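Local coordinates for uncharacterized protein (Sulfolobus tokodaii, PDB 2PD2) that is of unknown function but belongs to the DsrE/DsrF-like family, whose members include small proteins linked to sulfur metabolism, at residues Lys2-Ile7 against Glu33-Gln38. Residues are numbered along the deposited sequence; the frame is centred on the assembly and turned at random.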
ATOM      1  N   LYS A   2      -3.271   4.627  17.451  1.00 16.45           N
ATOM      2  CA  LYS A   2      -1.914   4.405  16.952  1.00 17.98           C
ATOM      3  C   LYS A   2      -1.896   4.035  15.468  1.00 19.78           C
ATOM      4  O   LYS A   2      -2.525   3.061  15.052  1.00 19.62           O
ATOM      5  CB  LYS A   2      -1.239   3.303  17.772  1.00 15.33           C
ATOM      6  CG  LYS A   2      -0.979   3.684  19.237  1.00 18.73           C
ATOM      7  CD  LYS A   2      -0.473   2.475  20.040  1.00 21.20           C
ATOM      8  CE  LYS A   2       0.145   2.898  21.371  1.00 23.95           C
ATOM      9  NZ  LYS A   2      -0.811   3.654  22.223  1.00 26.69           N
ATOM     10  N   VAL A   3      -1.167   4.817  14.675  1.00 15.65           N
ATOM     11  CA  VAL A   3      -1.073   4.582  13.237  1.00 13.87           C
ATOM     12  C   VAL A   3       0.380   4.559  12.766  1.00 16.25           C
ATOM     13  O   VAL A   3       1.140   5.486  13.043  1.00 15.62           O
ATOM     14  CB  VAL A   3      -1.798   5.696  12.439  1.00 15.81           C
ATOM     15  CG1 VAL A   3      -1.804   5.359  10.952  1.00 14.68           C
ATOM     16  CG2 VAL A   3      -3.225   5.876  12.960  1.00 16.04           C
ATOM     17  N   VAL A   4       0.772   3.489  12.084  1.00 13.77           N
ATOM     18  CA  VAL A   4       2.116   3.414  11.545  1.00 14.67           C
ATOM     19  C   VAL A   4       1.946   3.672  10.044  1.00 17.11           C
ATOM     20  O   VAL A   4       1.274   2.920   9.333  1.00 16.55           O
ATOM     21  CB  VAL A   4       2.784   2.032  11.833  1.00 17.40           C
ATOM     22  CG1 VAL A   4       1.985   0.902  11.218  1.00 15.84           C
ATOM     23  CG2 VAL A   4       4.212   2.036  11.317  1.00 16.35           C
ATOM     24  N   VAL A   5       2.521   4.777   9.587  1.00 16.74           N
ATOM     25  CA  VAL A   5       2.433   5.192   8.194  1.00 12.18           C
ATOM     26  C   VAL A   5       3.676   4.829   7.387  1.00 14.92           C
ATOM     27  O   VAL A   5       4.800   5.079   7.811  1.00 16.69           O
ATOM     28  CB  VAL A   5       2.252   6.717   8.091  1.00 13.17           C
ATOM     29  CG1 VAL A   5       2.165   7.137   6.619  1.00 13.10           C
ATOM     30  CG2 VAL A   5       1.007   7.153   8.855  1.00 11.61           C
ATOM     31  N   GLN A   6       3.466   4.260   6.208  1.00 13.26           N
ATOM     32  CA  GLN A   6       4.578   3.886   5.340  1.00 13.95           C
ATOM     33  C   GLN A   6       4.645   4.780   4.105  1.00 14.39           C
ATOM     34  O   GLN A   6       3.622   5.088   3.503  1.00 14.50           O
ATOM     35  CB  GLN A   6       4.425   2.436   4.872  1.00 10.72           C
ATOM     36  CG  GLN A   6       5.347   2.061   3.701  1.00  9.30           C
ATOM     37  CD  GLN A   6       4.875   0.818   2.973  1.00 16.37           C
ATOM     38  OE1 GLN A   6       3.674   0.633   2.766  1.00 13.70           O
ATOM     39  NE2 GLN A   6       5.814  -0.031   2.567  1.00 14.64           N
ATOM     40  N   ILE A   7       5.853   5.202   3.746  1.00 15.47           N
ATOM     41  CA  ILE A   7       6.070   6.002   2.540  1.00 17.57           C
ATOM     42  C   ILE A   7       7.319   5.402   1.900  1.00 16.75           C
ATOM     43  O   ILE A   7       8.372   5.349   2.534  1.00 15.48           O
ATOM     44  CB  ILE A   7       6.333   7.491   2.847  1.00 15.14           C
ATOM     45  CG1 ILE A   7       5.185   8.078   3.669  1.00 16.00           C
ATOM     46  CG2 ILE A   7       6.458   8.261   1.542  1.00 16.63           C
ATOM     47  CD1 ILE A   7       5.362   9.554   3.999  1.00 19.72           C
ATOM     48  N   GLU A  33       3.391   7.418  13.666  1.00 17.23           N
ATOM     49  CA  GLU A  33       4.792   7.131  13.386  1.00 17.03           C
ATOM     50  C   GLU A  33       4.893   6.962  11.875  1.00 17.11           C
ATOM     51  O   GLU A  33       4.189   6.147  11.284  1.00 18.50           O
ATOM     52  CB  GLU A  33       5.272   5.834  14.046  1.00 17.79           C
ATOM     53  CG  GLU A  33       6.709   5.498  13.639  1.00 15.57           C
ATOM     54  CD  GLU A  33       7.228   4.201  14.242  1.00 18.15           C
ATOM     55  OE1 GLU A  33       6.837   3.865  15.377  1.00 15.56           O
ATOM     56  OE2 GLU A  33       8.048   3.527  13.588  1.00 20.59           O
ATOM     57  N   VAL A  34       5.759   7.740  11.248  1.00 15.30           N
ATOM     58  CA  VAL A  34       5.920   7.650   9.809  1.00 15.97           C
ATOM     59  C   VAL A  34       7.257   7.012   9.485  1.00 15.34           C
ATOM     60  O   VAL A  34       8.309   7.512   9.889  1.00 16.39           O
ATOM     61  CB  VAL A  34       5.864   9.034   9.145  1.00 18.01           C
ATOM     62  CG1 VAL A  34       5.913   8.875   7.628  1.00 14.93           C
ATOM     63  CG2 VAL A  34       4.594   9.767   9.568  1.00 17.34           C
ATOM     64  N   VAL A  35       7.209   5.910   8.750  1.00 14.98           N
ATOM     65  CA  VAL A  35       8.412   5.183   8.356  1.00 13.37           C
ATOM     66  C   VAL A  35       8.709   5.375   6.868  1.00 17.79           C
ATOM     67  O   VAL A  35       7.918   4.966   6.011  1.00 14.53           O
ATOM     68  CB  VAL A  35       8.248   3.669   8.615  1.00 15.09           C
ATOM     69  CG1 VAL A  35       9.485   2.911   8.108  1.00 14.90           C
ATOM     70  CG2 VAL A  35       8.021   3.415  10.099  1.00 14.52           C
ATOM     71  N   LEU A  36       9.845   5.994   6.559  1.00 15.79           N
ATOM     72  CA  LEU A  36      10.220   6.190   5.163  1.00 16.60           C
ATOM     73  C   LEU A  36      11.326   5.221   4.756  1.00 17.49           C
ATOM     74  O   LEU A  36      12.350   5.113   5.438  1.00 13.56           O
ATOM     75  CB  LEU A  36      10.667   7.633   4.914  1.00 16.91           C
ATOM     76  CG  LEU A  36       9.620   8.726   5.188  1.00 14.43           C
ATOM     77  CD1 LEU A  36       9.602   9.063   6.679  1.00 16.50           C
ATOM     78  CD2 LEU A  36       9.953   9.967   4.389  1.00 17.04           C
ATOM     79  N   HIS A  37      11.100   4.493   3.661  1.00 14.57           N
ATOM     80  CA  HIS A  37      12.093   3.559   3.163  1.00 17.09           C
ATOM     81  C   HIS A  37      12.173   3.579   1.644  1.00 16.66           C
ATOM     82  O   HIS A  37      11.460   4.347   0.981  1.00 15.84           O
ATOM     83  CB  HIS A  37      11.857   2.135   3.704  1.00 16.37           C
ATOM     84  CG  HIS A  37      10.589   1.487   3.238  1.00 18.68           C
ATOM     85  ND1 HIS A  37      10.583   0.331   2.490  1.00 19.20           N
ATOM     86  CD2 HIS A  37       9.288   1.789   3.474  1.00 18.94           C
ATOM     87  CE1 HIS A  37       9.336  -0.053   2.282  1.00 19.91           C
ATOM     88  NE2 HIS A  37       8.532   0.812   2.873  1.00 18.16           N
ATOM     89  N   GLN A  38      13.043   2.740   1.092  1.00 12.16           N
ATOM     90  CA  GLN A  38      13.281   2.728  -0.348  1.00 15.88           C
ATOM     91  C   GLN A  38      13.689   4.159  -0.738  1.00 16.46           C
ATOM     92  O   GLN A  38      14.340   4.844   0.042  1.00 16.75           O
ATOM     93  CB  GLN A  38      12.042   2.285  -1.129  1.00 15.81           C
ATOM     94  CG  GLN A  38      11.631   0.834  -0.885  1.00 16.99           C
ATOM     95  CD  GLN A  38      10.644   0.321  -1.926  1.00 20.70           C
ATOM     96  OE1 GLN A  38      10.082   1.096  -2.704  1.00 19.27           O
ATOM     97  NE2 GLN A  38      10.427  -0.994  -1.943  1.00 13.80           N
TER
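Q6 and H37 meet where strand 2-7 ends beside the loop that follows strand 31-36. From CB, the Q6 side chain sets out with CG anti to the backbone N (chi1 166°) and runs on extended. CG lies in the plane of the H37 ring, 3.5 Å from NE2 of H37, and CD follows at 3.7 Å from that same nitrogen. At the tip, Q6 NE2 donates to H37 NE2 over 2.9 Å, a nearly straight bond (168° at the hydrogen) that brings amide and imidazole almost into one plane. The amide is gripped further by Y105, bonded to OE1, and by the A107 carbonyl of a second subunit, which takes NE2. A leucine in place of Q6 would probably leave H37 NE2 and the Y105 hydroxyl without their buried partner and set the imidazole freer to turn. Earlier along the two strands, V5 N reaches E33 O at 2.7 Å and V5 O receives V35 N, the same ladder continuing through I7 to H37 N. On the face turned to helix 13-26, I7 CD1 rests 3.7 Å from V34 CG1, while V5 CB lies against V34 CG2. Parallel neighbours joined through helix 13-26 make this the first beta-alpha-beta unit of a three-layer alpha/beta fold, as in other DsrE-like proteins.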